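Local coordinates for protein glucose-6-phosphate isomerase (Plasmodium falciparum, PDB 3QKI) that probably catalyses the reversible interconversion of alpha-D-glucose 6-phosphate and beta-D-fructose 6-phosphate in glycolysis and gluconeogenesis, at residues S36-K40 with Y366-F371; L90-E95 with F347-L352; K159-N163 with D239-T243; I246-F252 with M282-N288. All coordinates share one frame; numbering follows the deposited sequence. Where two conformers were deposited one is given.

In the fold
Contacts 1 and 2 belong to the helical half around the mixed sheet, contacts 3 and 4 to the half built on the parallel sheet; phosphoglucose isomerases carry two such sugar isomerase (SIS) domains. Helices 330-349 and 356-371, consecutive in the chain, lead from contact 2 to contact 1, whose centres are about 24 Å apart. Strand 243-248 ties contact 3 to contact 4: the first lies at its start, the second along its end, with about 21 Å between centres. Only contact 4 reaches the sugar phosphate site, holding Ser249, Lys250 and Thr251. Contact 1 is the farthest from contact 4, about 46 Å between centres, and contacts 1 and 3 are about 59 Å apart.

Contact 1: residues S36-K40 with Y366-F371; sequences SAEEK and YNSHFF
Lys40 reaches over Phe371 to the backbone of Phe370. With CG anti to the carbonyl carbon (chi1 -72°) and the chain extended beyond it, the lysine slides past the phenyl ring in the opposite direction: Lys40 CG lies 3.5 Å from Phe371 CE2, and CE stands over one face, 4.2 Å from the ring centroid. The ammonium stands higher above the same face, 5.1 Å from the centroid of the Phe371 ring to Lys40 NZ, so any cation-pi attraction is weak. Instead Lys40 NZ donates to Phe370 O at 3.0 Å, in the carbonyl plane, and a water accepts from NZ while donating to Phe371 O. Deeper in, Ser36 turns its CB and OG on Phe370, Ser36 OG lying 3.4 Å from Phe370 CB. Tyr366, CG anti to its amide nitrogen (chi1 178°), sends its phenol to the helix 27-39, where Tyr366 OH lies 3.3 Å from Glu39 CG. Ring and carboxylate planes are nearly perpendicular, and the two groups find separate partners: Tyr366 OH bonds to Arg72 O, the carboxylate of Glu39, on a chain bent at chi2, to Tyr47, Thr77 and Ser74. The chemistry thus splits in two: the buried Ser36 hydroxyl is engaged within helix 27-39, at Val33 O and Leu32 O, and Tyr366 and Glu39 find partners elsewhere, whereas Lys40 at the exposed rim supplies the hydrogen bond between the segments and shields a phenyl face with its methylenes.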
loop_
_atom_site.group_PDB
_atom_site.type_symbol
_atom_site.label_atom_id
_atom_site.label_comp_id
_atom_site.label_asym_id
_atom_site.label_seq_id
_atom_site.Cartn_x
_atom_site.Cartn_y
_atom_site.Cartn_z
ATOM N N SER A 36 15.094 0.085 -29.076
ATOM C CA SER A 36 14.800 0.885 -27.882
ATOM C C SER A 36 15.709 2.111 -27.805
ATOM O O SER A 36 15.243 3.158 -27.354
ATOM C CB SER A 36 14.919 0.048 -26.614
ATOM O OG SER A 36 16.265 -0.305 -26.330
ATOM N N ALA A 37 16.992 1.998 -28.249
ATOM C CA ALA A 37 17.936 3.124 -28.282
ATOM C C ALA A 37 17.414 4.224 -29.227
ATOM O O ALA A 37 17.523 5.401 -28.897
ATOM C CB ALA A 37 19.326 2.656 -28.714
ATOM N N GLU A 38 16.793 3.854 -30.356
ATOM C CA GLU A 38 16.159 4.839 -31.239
ATOM C C GLU A 38 14.831 5.364 -30.637
ATOM O O GLU A 38 14.541 6.555 -30.752
ATOM C CB GLU A 38 15.915 4.262 -32.623
ATOM C CG GLU A 38 15.582 5.337 -33.652
ATOM C CD GLU A 38 15.869 4.872 -35.067
ATOM O OE1 GLU A 38 14.890 4.651 -35.811
ATOM O OE2 GLU A 38 17.061 4.681 -35.418
ATOM N N GLU A 39 14.043 4.478 -29.965
ATOM C CA GLU A 39 12.788 4.860 -29.312
ATOM C C GLU A 39 13.001 5.945 -28.254
ATOM O O GLU A 39 12.144 6.823 -28.089
ATOM C CB GLU A 39 12.070 3.627 -28.713
ATOM C CG GLU A 39 11.497 2.680 -29.770
ATOM C CD GLU A 39 10.382 3.197 -30.664
ATOM O OE1 GLU A 39 9.940 2.433 -31.553
ATOM O OE2 GLU A 39 9.933 4.351 -30.470
ATOM N N LYS A 40 14.171 5.931 -27.601
ATOM C CA LYS A 40 14.549 6.908 -26.573
ATOM C C LYS A 40 14.671 8.339 -27.128
ATOM O O LYS A 40 14.562 9.296 -26.357
ATOM C CB LYS A 40 15.844 6.479 -25.868
ATOM C CG LYS A 40 15.611 5.292 -24.960
ATOM C CD LYS A 40 16.813 4.874 -24.147
ATOM C CE LYS A 40 16.635 3.442 -23.687
ATOM N NZ LYS A 40 17.627 3.069 -22.645
ATOM N N TYR A 366 9.538 -4.942 -21.860
ATOM C CA TYR A 366 10.191 -3.900 -22.644
ATOM C C TYR A 366 10.647 -2.723 -21.746
ATOM O O TYR A 366 11.823 -2.360 -21.766
ATOM C CB TYR A 366 9.199 -3.422 -23.715
ATOM C CG TYR A 366 9.692 -2.306 -24.604
ATOM C CD1 TYR A 366 10.585 -2.558 -25.645
ATOM C CD2 TYR A 366 9.187 -1.015 -24.477
ATOM C CE1 TYR A 366 11.015 -1.542 -26.493
ATOM C CE2 TYR A 366 9.610 0.015 -25.322
ATOM C CZ TYR A 366 10.517 -0.258 -26.336
ATOM O OH TYR A 366 10.925 0.749 -27.172
ATOM N N ASN A 367 9.728 -2.176 -20.928
ATOM C CA ASN A 367 10.040 -1.076 -19.998
ATOM C C ASN A 367 11.117 -1.438 -19.013
ATOM O O ASN A 367 12.022 -0.631 -18.767
ATOM C CB ASN A 367 8.788 -0.616 -19.259
ATOM C CG ASN A 367 7.862 0.171 -20.138
ATOM O OD1 ASN A 367 8.280 0.734 -21.140
ATOM N ND2 ASN A 367 6.580 0.209 -19.793
ATOM N N SER A 368 11.046 -2.644 -18.462
ATOM C CA SER A 368 12.040 -3.084 -17.478
ATOM C C SER A 368 13.403 -3.380 -18.125
ATOM O O SER A 368 14.431 -2.915 -17.630
ATOM C CB SER A 368 11.531 -4.309 -16.720
ATOM O OG SER A 368 12.546 -4.876 -15.895
ATOM N N HIS A 369 13.418 -4.181 -19.216
ATOM C CA HIS A 369 14.679 -4.556 -19.843
ATOM C C HIS A 369 15.393 -3.487 -20.644
ATOM O O HIS A 369 16.606 -3.358 -20.520
ATOM C CB HIS A 369 14.551 -5.866 -20.643
ATOM C CG HIS A 369 14.642 -7.075 -19.768
ATOM N ND1 HIS A 369 15.654 -8.005 -19.930
ATOM C CD2 HIS A 369 13.877 -7.440 -18.709
ATOM C CE1 HIS A 369 15.477 -8.900 -18.974
ATOM N NE2 HIS A 369 14.425 -8.601 -18.213
ATOM N N PHE A 370 14.661 -2.744 -21.468
ATOM C CA PHE A 370 15.235 -1.764 -22.388
ATOM C C PHE A 370 15.290 -0.314 -21.895
ATOM O O PHE A 370 16.109 0.466 -22.381
ATOM C CB PHE A 370 14.613 -1.928 -23.781
ATOM C CG PHE A 370 14.692 -3.370 -24.212
ATOM C CD1 PHE A 370 15.923 -3.971 -24.460
ATOM C CD2 PHE A 370 13.555 -4.167 -24.245
ATOM C CE1 PHE A 370 16.005 -5.328 -24.762
ATOM C CE2 PHE A 370 13.640 -5.521 -24.562
ATOM C CZ PHE A 370 14.866 -6.095 -24.798
ATOM N N PHE A 371 14.500 0.019 -20.887
ATOM C CA PHE A 371 14.500 1.373 -20.320
ATOM C C PHE A 371 14.970 1.364 -18.881
ATOM O O PHE A 371 15.154 2.430 -18.287
ATOM C CB PHE A 371 13.102 1.988 -20.436
ATOM C CG PHE A 371 12.793 2.505 -21.811
ATOM C CD1 PHE A 371 12.390 1.640 -22.826
ATOM C CD2 PHE A 371 12.893 3.861 -22.099
ATOM C CE1 PHE A 371 12.120 2.117 -24.109
ATOM C CE2 PHE A 371 12.598 4.342 -23.379
ATOM C CZ PHE A 371 12.233 3.464 -24.380
HETATM O O HOH W 1 16.364 4.655 -20.075
#

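Contact 2: residues L90-E95 with F347-L352; sequences LKKKVE and FLHADL
Val94 sits against the ring of Phe347 with both methyls. CG1 lies over one face, offset toward the rim and 4.0 Å from the ring centroid, a CH-pi contact, while Val94 CG2 approaches the far end of the ring at 3.6 Å from Phe347 CZ. The valine turns CG1 anti to its amide nitrogen (chi1 166°), which spreads the two branches across the far end of the phenyl group. On one flank Leu90 CD2 meets Leu352 CD2 at 4.2 Å; on another Leu348 CD1 rests 3.9 Å from Glu95 CA, touching the backbone more closely than the glutamate side chain. Helix 90-99 is here packed on the last turn of helix 330-349 and on the link to helix 356-371. Ala350 leaves helical backbone angles, and Leu352 points back to helix 90-99; Val358, Val82 and Ala85 press on it from outside the pair, and helix 523-543 backs the Phe347 ring. Lys91 bridges from this apolar layer to the polar edge. Lys91 CG slides past Leu352 CD2 at 3.7 Å, then the chain bends at chi3 and chi4 to bring the ammonium to the carbonyls at and just past the end of helix 330-349. Lys91 NZ donates to Ala350 O at 2.7 Å and to Leu348 O at 3.0 Å, both from well above the carbonyl planes. A water accepts a third bond from Lys91 NZ at 2.7 Å and stands near Phe347 O; Asn355 ND2 also donates to Phe347 O and to Ala350 O.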
loop_
_atom_site.group_PDB
_atom_site.type_symbol
_atom_site.label_atom_id
_atom_site.label_comp_id
_atom_site.label_asym_id
_atom_site.label_seq_id
_atom_site.Cartn_x
_atom_site.Cartn_y
_atom_site.Cartn_z
ATOM N N LEU A 90 6.500 -18.609 -26.375
ATOM C CA LEU A 90 5.528 -18.231 -25.374
ATOM C C LEU A 90 4.225 -19.008 -25.528
ATOM O O LEU A 90 3.733 -19.521 -24.530
ATOM C CB LEU A 90 5.272 -16.712 -25.402
ATOM C CG LEU A 90 4.237 -16.157 -24.421
ATOM C CD1 LEU A 90 4.648 -16.417 -22.998
ATOM C CD2 LEU A 90 4.053 -14.677 -24.621
ATOM N N LYS A 91 3.669 -19.094 -26.753
ATOM C CA LYS A 91 2.408 -19.812 -26.990
ATOM C C LYS A 91 2.503 -21.300 -26.641
ATOM O O LYS A 91 1.571 -21.849 -26.060
ATOM C CB LYS A 91 1.881 -19.596 -28.408
ATOM C CG LYS A 91 1.070 -18.314 -28.518
ATOM C CD LYS A 91 0.020 -18.374 -29.622
ATOM C CE LYS A 91 -1.338 -18.876 -29.172
ATOM N NZ LYS A 91 -2.134 -17.819 -28.481
ATOM N N LYS A 92 3.629 -21.935 -26.963
ATOM C CA LYS A 92 3.854 -23.352 -26.663
ATOM C C LYS A 92 3.841 -23.553 -25.144
ATOM O O LYS A 92 3.193 -24.480 -24.650
ATOM C CB LYS A 92 5.185 -23.781 -27.299
ATOM C CG LYS A 92 5.638 -25.224 -27.073
ATOM C CD LYS A 92 7.073 -25.397 -27.595
ATOM C CE LYS A 92 7.802 -26.578 -27.006
ATOM N NZ LYS A 92 9.167 -26.201 -26.557
ATOM N N LYS A 93 4.534 -22.656 -24.408
ATOM C CA LYS A 93 4.652 -22.699 -22.960
ATOM C C LYS A 93 3.328 -22.445 -22.252
ATOM O O LYS A 93 3.010 -23.128 -21.288
ATOM C CB LYS A 93 5.763 -21.740 -22.494
ATOM C CG LYS A 93 7.136 -22.278 -22.872
ATOM C CD LYS A 93 8.219 -21.238 -22.813
ATOM C CE LYS A 93 9.541 -21.888 -23.112
ATOM N NZ LYS A 93 10.606 -20.888 -23.301
ATOM N N VAL A 94 2.544 -21.474 -22.734
ATOM C CA VAL A 94 1.224 -21.163 -22.168
ATOM C C VAL A 94 0.299 -22.372 -22.369
ATOM O O VAL A 94 -0.401 -22.775 -21.430
ATOM C CB VAL A 94 0.650 -19.843 -22.741
ATOM C CG1 VAL A 94 -0.833 -19.682 -22.424
ATOM C CG2 VAL A 94 1.440 -18.651 -22.205
ATOM N N GLU A 95 0.329 -22.966 -23.578
ATOM C CA GLU A 95 -0.453 -24.160 -23.902
ATOM C C GLU A 95 -0.095 -25.347 -22.987
ATOM O O GLU A 95 -1.012 -25.979 -22.460
ATOM C CB GLU A 95 -0.337 -24.523 -25.385
ATOM C CG GLU A 95 -1.250 -25.671 -25.791
ATOM C CD GLU A 95 -1.307 -25.961 -27.277
ATOM O OE1 GLU A 95 -0.236 -25.965 -27.930
ATOM O OE2 GLU A 95 -2.421 -26.235 -27.777
ATOM N N PHE A 347 -6.542 -15.529 -23.512
ATOM C CA PHE A 347 -5.102 -15.675 -23.289
ATOM C C PHE A 347 -4.521 -16.898 -24.045
ATOM O O PHE A 347 -3.471 -16.804 -24.685
ATOM C CB PHE A 347 -4.827 -15.804 -21.781
ATOM C CG PHE A 347 -3.389 -16.041 -21.374
ATOM C CD1 PHE A 347 -2.351 -15.307 -21.953
ATOM C CD2 PHE A 347 -3.084 -16.903 -20.336
ATOM C CE1 PHE A 347 -1.032 -15.496 -21.544
ATOM C CE2 PHE A 347 -1.768 -17.061 -19.896
ATOM C CZ PHE A 347 -0.754 -16.335 -20.475
ATOM N N LEU A 348 -5.212 -18.032 -23.968
ATOM C CA LEU A 348 -4.741 -19.250 -24.613
ATOM C C LEU A 348 -4.829 -19.197 -26.141
ATOM O O LEU A 348 -3.896 -19.640 -26.827
ATOM C CB LEU A 348 -5.554 -20.447 -24.087
ATOM C CG LEU A 348 -5.267 -21.824 -24.705
ATOM C CD1 LEU A 348 -3.845 -22.308 -24.360
ATOM C CD2 LEU A 348 -6.293 -22.853 -24.222
ATOM N N HIS A 349 -5.964 -18.734 -26.664
ATOM C CA HIS A 349 -6.263 -18.782 -28.089
ATOM C C HIS A 349 -5.925 -17.578 -28.964
ATOM O O HIS A 349 -5.630 -17.786 -30.146
ATOM C CB HIS A 349 -7.716 -19.223 -28.309
ATOM C CG HIS A 349 -8.014 -20.583 -27.764
ATOM N ND1 HIS A 349 -7.465 -21.724 -28.330
ATOM C CD2 HIS A 349 -8.773 -20.945 -26.709
ATOM C CE1 HIS A 349 -7.923 -22.739 -27.605
ATOM N NE2 HIS A 349 -8.731 -22.322 -26.638
ATOM N N ALA A 350 -6.004 -16.335 -28.451
ATOM C CA ALA A 350 -5.742 -15.159 -29.295
ATOM C C ALA A 350 -4.336 -15.137 -29.856
ATOM O O ALA A 350 -3.390 -15.466 -29.130
ATOM C CB ALA A 350 -6.016 -13.861 -28.528
ATOM N N ASP A 351 -4.192 -14.719 -31.139
ATOM C CA ASP A 351 -2.888 -14.536 -31.788
ATOM C C ASP A 351 -2.157 -13.478 -30.965
ATOM O O ASP A 351 -2.807 -12.561 -30.460
ATOM C CB ASP A 351 -3.038 -14.048 -33.249
ATOM C CG ASP A 351 -3.840 -14.964 -34.161
ATOM O OD1 ASP A 351 -3.738 -16.208 -34.002
ATOM O OD2 ASP A 351 -4.558 -14.440 -35.048
ATOM N N LEU A 352 -0.836 -13.639 -30.784
ATOM C CA LEU A 352 -0.001 -12.787 -29.932
ATOM C C LEU A 352 -0.206 -11.289 -30.125
ATOM O O LEU A 352 -0.268 -10.554 -29.141
ATOM C CB LEU A 352 1.482 -13.157 -30.072
ATOM C CG LEU A 352 1.894 -14.579 -29.632
ATOM C CD1 LEU A 352 3.273 -14.890 -30.099
ATOM C CD2 LEU A 352 1.843 -14.742 -28.134
HETATM O O HOH W 2 -1.061 -18.109 -25.997
HETATM O O HOH W 3 -0.831 -20.742 -26.235
#

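Contact 3: residues K159-N163 with D239-T243; sequences KTCKN and DQYDT
A type I beta turn, Thr160 to Asn163, in the approach to strand 168-172 packs on the short 3-10 segment 240-242 ahead of strand 243-248, with Thr160, Cys161 and Lys162 all meeting Tyr241. Thr160 presses CB and CG2 against the backbone carbonyl, each 3.2 Å from Tyr241 O. Its OG1 lies between the amide nitrogen and the carbonyl carbon (chi1 68°), where it can take a weak bond from Lys162 N and pair with Thr164. Cys161 SG approaches the tyrosine 3.6 Å from Tyr241 CD1, an oblique sulfur-aromatic contact. Lys162 runs extended beyond CG and crosses the tyrosine side chain at about a right angle, Lys162 CD 3.7 Å from Tyr241 CB. Beyond it the ammonium forms a salt bridge, Lys162 NZ to Asp242 OD1 at 3.2 Å, a weak hydrogen bond. Asp239 OD2 lies farther off, 4.1 Å from Lys162 NZ, and probably adds some electrostatic attraction. The other carboxylate oxygen is committed otherwise: Asp239 OD1 accepts from Tyr241 N at 3.0 Å, closing an Asx turn, and forms a salt bridge with Lys271. Asp239 O in turn is gripped from opposite faces of its plane by Asp242 N and Thr243 OG1. The 3-10 segment follows helix 228-235 and is bonded by Asp242 to the backbone of Lys167 and Asn168, so the two loops meet ahead of adjacent parallel strands 168-172 and 243-248, with His281, just before strand 282-285, hydrogen-bonded to Cys161 N and Thr243 O.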
loop_
_atom_site.group_PDB
_atom_site.type_symbol
_atom_site.label_atom_id
_atom_site.label_comp_id
_atom_site.label_asym_id
_atom_site.label_seq_id
_atom_site.Cartn_x
_atom_site.Cartn_y
_atom_site.Cartn_z
ATOM N N LYS A 159 -27.544 -22.848 10.704
ATOM C CA LYS A 159 -27.636 -21.792 11.711
ATOM C C LYS A 159 -26.528 -21.850 12.732
ATOM O O LYS A 159 -25.805 -22.832 12.807
ATOM C CB LYS A 159 -29.012 -21.864 12.432
ATOM C CG LYS A 159 -30.236 -21.709 11.509
ATOM C CD LYS A 159 -31.548 -21.768 12.292
ATOM C CE LYS A 159 -32.790 -22.028 11.462
ATOM N NZ LYS A 159 -32.825 -23.399 10.874
ATOM N N THR A 160 -26.431 -20.798 13.558
ATOM C CA THR A 160 -25.457 -20.667 14.639
ATOM C C THR A 160 -25.879 -21.616 15.767
ATOM O O THR A 160 -26.938 -22.249 15.669
ATOM C CB THR A 160 -25.451 -19.224 15.162
ATOM O OG1 THR A 160 -26.692 -18.954 15.807
ATOM C CG2 THR A 160 -25.158 -18.163 14.056
ATOM N N CYS A 161 -25.102 -21.664 16.851
ATOM C CA CYS A 161 -25.420 -22.494 18.011
ATOM C C CYS A 161 -26.664 -21.954 18.750
ATOM O O CYS A 161 -27.310 -22.714 19.483
ATOM C CB CYS A 161 -24.221 -22.579 18.940
ATOM S SG CYS A 161 -23.685 -20.977 19.565
ATOM N N LYS A 162 -27.005 -20.655 18.547
ATOM C CA LYS A 162 -28.193 -20.046 19.138
ATOM C C LYS A 162 -29.391 -20.077 18.170
ATOM O O LYS A 162 -30.346 -19.340 18.369
ATOM C CB LYS A 162 -27.904 -18.636 19.730
ATOM C CG LYS A 162 -27.482 -17.574 18.721
ATOM C CD LYS A 162 -27.534 -16.150 19.310
ATOM C CE LYS A 162 -27.180 -15.081 18.297
ATOM N NZ LYS A 162 -26.982 -13.742 18.922
ATOM N N ASN A 163 -29.329 -20.954 17.132
ATOM C CA ASN A 163 -30.336 -21.138 16.084
ATOM C C ASN A 163 -30.739 -19.827 15.381
ATOM O O ASN A 163 -31.907 -19.575 15.056
ATOM C CB ASN A 163 -31.512 -22.026 16.547
ATOM C CG ASN A 163 -31.095 -23.440 16.915
ATOM O OD1 ASN A 163 -31.061 -23.811 18.086
ATOM N ND2 ASN A 163 -30.741 -24.262 15.930
ATOM N N ASP A 239 -19.898 -10.627 18.241
ATOM C CA ASP A 239 -20.410 -11.590 19.210
ATOM C C ASP A 239 -20.046 -12.970 18.653
ATOM O O ASP A 239 -20.318 -13.239 17.477
ATOM C CB ASP A 239 -21.945 -11.449 19.376
ATOM C CG ASP A 239 -22.598 -12.341 20.430
ATOM O OD1 ASP A 239 -21.963 -13.326 20.859
ATOM O OD2 ASP A 239 -23.749 -12.052 20.824
ATOM N N GLN A 240 -19.409 -13.834 19.495
ATOM C CA GLN A 240 -19.029 -15.207 19.116
ATOM C C GLN A 240 -20.216 -15.973 18.546
ATOM O O GLN A 240 -20.039 -16.721 17.593
ATOM C CB GLN A 240 -18.477 -15.987 20.309
ATOM C CG GLN A 240 -17.102 -15.539 20.775
ATOM C CD GLN A 240 -17.153 -14.467 21.830
ATOM O OE1 GLN A 240 -18.013 -13.597 21.818
ATOM N NE2 GLN A 240 -16.205 -14.498 22.757
ATOM N N TYR A 241 -21.427 -15.754 19.110
ATOM C CA TYR A 241 -22.664 -16.419 18.691
ATOM C C TYR A 241 -23.115 -16.131 17.261
ATOM O O TYR A 241 -23.874 -16.932 16.718
ATOM C CB TYR A 241 -23.821 -16.149 19.670
ATOM C CG TYR A 241 -23.652 -16.673 21.085
ATOM C CD1 TYR A 241 -23.095 -17.922 21.323
ATOM C CD2 TYR A 241 -24.191 -15.986 22.170
ATOM C CE1 TYR A 241 -22.999 -18.440 22.612
ATOM C CE2 TYR A 241 -24.105 -16.494 23.468
ATOM C CZ TYR A 241 -23.513 -17.726 23.685
ATOM O OH TYR A 241 -23.408 -18.225 24.967
ATOM N N ASP A 242 -22.673 -15.006 16.648
ATOM C CA ASP A 242 -23.031 -14.619 15.272
ATOM C C ASP A 242 -21.932 -14.922 14.254
ATOM O O ASP A 242 -22.106 -14.646 13.066
ATOM C CB ASP A 242 -23.237 -13.085 15.218
ATOM C CG ASP A 242 -24.309 -12.510 16.098
ATOM O OD1 ASP A 242 -25.381 -13.139 16.214
ATOM O OD2 ASP A 242 -24.113 -11.381 16.609
ATOM N N THR A 243 -20.793 -15.412 14.720
ATOM C CA THR A 243 -19.564 -15.542 13.941
ATOM C C THR A 243 -19.188 -16.922 13.397
ATOM O O THR A 243 -19.013 -17.869 14.161
ATOM C CB THR A 243 -18.424 -14.928 14.774
ATOM O OG1 THR A 243 -18.835 -13.633 15.233
ATOM C CG2 THR A 243 -17.096 -14.833 14.005
#

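Contact 4: residues I246-F252 with M282-N288; sequences IIISKTF and MVAVSTN
Val285 and Val283 lie beside the isoleucines of a neighbouring parallel strand, and Lys250 reaches Thr287 beyond the strand ends. Val285 N donates to Ile247 O at 2.8 Å, and Val285 O accepts from Ser249 N at 3.0 Å, almost straight in line with the carbonyl. Val285 CB packs 3.9 Å from Ile248 CG1, the two side chains pointing the same way. Val283 CG2 likewise meets Ile246 CG2 at 3.8 Å, while Val283 O holds Ile247 N. Lys250 starts away from the other segment but bends at chi2 and chi4 (both 70°), bringing Lys250 NZ to donate to Thr287 OG1 at 2.8 Å. Lys250 O receives Thr287 N on a lone pair at 3.2 Å. Both bonds fasten Lys250 to Thr287; Ser249, Lys250 and Thr251 belong to the beta-D-fructose 6-phosphate site, and Asn288 ND2 adds a bond to Thr251 O. Helix 255-268 joins the strands in a beta-alpha-beta crossover and, with helix 289-295, covers the face of Ile247 and Ala284, Met282 also touching both helices, whereas helix 318-328 covers that of Ile246, Ile248, Val283 and Val285; strands 168-172 and 302-303 flank the pair.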
loop_
_atom_site.group_PDB
_atom_site.type_symbol
_atom_site.label_atom_id
_atom_site.label_comp_id
_atom_site.label_asym_id
_atom_site.label_seq_id
_atom_site.Cartn_x
_atom_site.Cartn_y
_atom_site.Cartn_z
ATOM N N ILE A 246 -13.485 -19.169 9.244
ATOM C CA ILE A 246 -12.932 -19.949 8.122
ATOM C C ILE A 246 -11.413 -19.965 8.242
ATOM O O ILE A 246 -10.797 -18.905 8.169
ATOM C CB ILE A 246 -13.402 -19.449 6.733
ATOM C CG1 ILE A 246 -14.939 -19.327 6.672
ATOM C CG2 ILE A 246 -12.833 -20.336 5.586
ATOM C CD1 ILE A 246 -15.497 -18.739 5.351
ATOM N N ILE A 247 -10.813 -21.168 8.431
ATOM C CA ILE A 247 -9.370 -21.332 8.558
ATOM C C ILE A 247 -8.828 -21.853 7.218
ATOM O O ILE A 247 -9.197 -22.948 6.774
ATOM C CB ILE A 247 -8.996 -22.227 9.766
ATOM C CG1 ILE A 247 -9.699 -21.721 11.059
ATOM C CG2 ILE A 247 -7.479 -22.246 9.960
ATOM C CD1 ILE A 247 -9.943 -22.834 12.099
ATOM N N ILE A 248 -7.973 -21.050 6.571
ATOM C CA ILE A 248 -7.431 -21.353 5.247
ATOM C C ILE A 248 -5.955 -21.667 5.323
ATOM O O ILE A 248 -5.140 -20.781 5.610
ATOM C CB ILE A 248 -7.746 -20.228 4.231
ATOM C CG1 ILE A 248 -9.273 -19.927 4.197
ATOM C CG2 ILE A 248 -7.238 -20.668 2.823
ATOM C CD1 ILE A 248 -9.639 -18.563 4.049
ATOM N N SER A 249 -5.614 -22.951 5.080
ATOM C CA SER A 249 -4.231 -23.452 5.120
ATOM C C SER A 249 -4.213 -24.825 4.490
ATOM O O SER A 249 -4.857 -25.741 5.019
ATOM C CB SER A 249 -3.712 -23.540 6.563
ATOM O OG SER A 249 -2.476 -24.227 6.612
ATOM N N LYS A 250 -3.455 -24.988 3.388
ATOM C CA LYS A 250 -3.368 -26.302 2.729
ATOM C C LYS A 250 -2.940 -27.428 3.712
ATOM O O LYS A 250 -3.622 -28.448 3.823
ATOM C CB LYS A 250 -2.425 -26.220 1.516
ATOM C CG LYS A 250 -2.353 -27.500 0.672
ATOM C CD LYS A 250 -3.627 -27.794 -0.113
ATOM C CE LYS A 250 -3.380 -28.692 -1.312
ATOM N NZ LYS A 250 -3.048 -30.093 -0.916
ATOM N N THR A 251 -1.841 -27.211 4.451
ATOM C CA THR A 251 -1.295 -28.185 5.400
ATOM C C THR A 251 -1.984 -28.209 6.768
ATOM O O THR A 251 -1.843 -29.190 7.495
ATOM C CB THR A 251 0.196 -27.909 5.600
ATOM O OG1 THR A 251 0.369 -26.609 6.169
ATOM C CG2 THR A 251 0.994 -28.043 4.300
ATOM N N PHE A 252 -2.637 -27.093 7.160
ATOM C CA PHE A 252 -3.246 -26.904 8.469
ATOM C C PHE A 252 -2.159 -26.901 9.538
ATOM O O PHE A 252 -2.439 -27.199 10.694
ATOM C CB PHE A 252 -4.406 -27.896 8.758
ATOM C CG PHE A 252 -5.658 -27.192 9.234
ATOM C CD1 PHE A 252 -6.297 -26.260 8.428
ATOM C CD2 PHE A 252 -6.214 -27.484 10.480
ATOM C CE1 PHE A 252 -7.458 -25.625 8.859
ATOM C CE2 PHE A 252 -7.381 -26.836 10.912
ATOM C CZ PHE A 252 -7.980 -25.900 10.110
ATOM N N MET A 282 -17.089 -23.265 12.811
ATOM C CA MET A 282 -15.759 -23.428 12.225
ATOM C C MET A 282 -15.755 -24.176 10.922
ATOM O O MET A 282 -16.377 -25.233 10.791
ATOM C CB MET A 282 -14.825 -24.144 13.207
ATOM C CG MET A 282 -14.746 -23.478 14.557
ATOM S SD MET A 282 -13.457 -24.183 15.568
ATOM C CE MET A 282 -12.261 -22.925 15.417
ATOM N N VAL A 283 -15.057 -23.612 9.939
ATOM C CA VAL A 283 -14.848 -24.241 8.647
ATOM C C VAL A 283 -13.367 -24.207 8.252
ATOM O O VAL A 283 -12.611 -23.333 8.717
ATOM C CB VAL A 283 -15.862 -23.919 7.511
ATOM C CG1 VAL A 283 -17.118 -23.253 8.023
ATOM C CG2 VAL A 283 -15.252 -23.133 6.378
ATOM N N ALA A 284 -12.928 -25.193 7.459
ATOM C CA ALA A 284 -11.548 -25.183 7.005
ATOM C C ALA A 284 -11.458 -25.280 5.511
ATOM O O ALA A 284 -12.273 -25.939 4.876
ATOM C CB ALA A 284 -10.769 -26.327 7.643
ATOM N N VAL A 285 -10.450 -24.626 4.937
ATOM C CA VAL A 285 -10.143 -24.750 3.523
ATOM C C VAL A 285 -8.753 -25.337 3.602
ATOM O O VAL A 285 -7.807 -24.641 3.996
ATOM C CB VAL A 285 -10.222 -23.437 2.713
ATOM C CG1 VAL A 285 -9.739 -23.663 1.288
ATOM C CG2 VAL A 285 -11.654 -22.886 2.706
ATOM N N SER A 286 -8.666 -26.673 3.391
ATOM C CA SER A 286 -7.439 -27.443 3.591
ATOM C C SER A 286 -7.565 -28.852 2.987
ATOM O O SER A 286 -8.667 -29.291 2.645
ATOM C CB SER A 286 -7.216 -27.633 5.093
ATOM O OG SER A 286 -6.003 -28.297 5.405
ATOM N N THR A 287 -6.442 -29.606 2.960
ATOM C CA THR A 287 -6.493 -31.019 2.517
ATOM C C THR A 287 -6.024 -31.914 3.629
ATOM O O THR A 287 -6.084 -33.146 3.504
ATOM C CB THR A 287 -5.684 -31.234 1.258
ATOM O OG1 THR A 287 -4.361 -30.750 1.492
ATOM C CG2 THR A 287 -6.304 -30.535 0.082
ATOM N N ASN A 288 -5.545 -31.312 4.719
ATOM C CA ASN A 288 -5.083 -32.141 5.814
ATOM C C ASN A 288 -6.280 -32.525 6.675
ATOM O O ASN A 288 -6.582 -31.861 7.673
ATOM C CB ASN A 288 -4.003 -31.448 6.607
ATOM C CG ASN A 288 -3.298 -32.387 7.552
ATOM O OD1 ASN A 288 -3.878 -33.360 8.072
ATOM N ND2 ASN A 288 -2.035 -32.113 7.795
#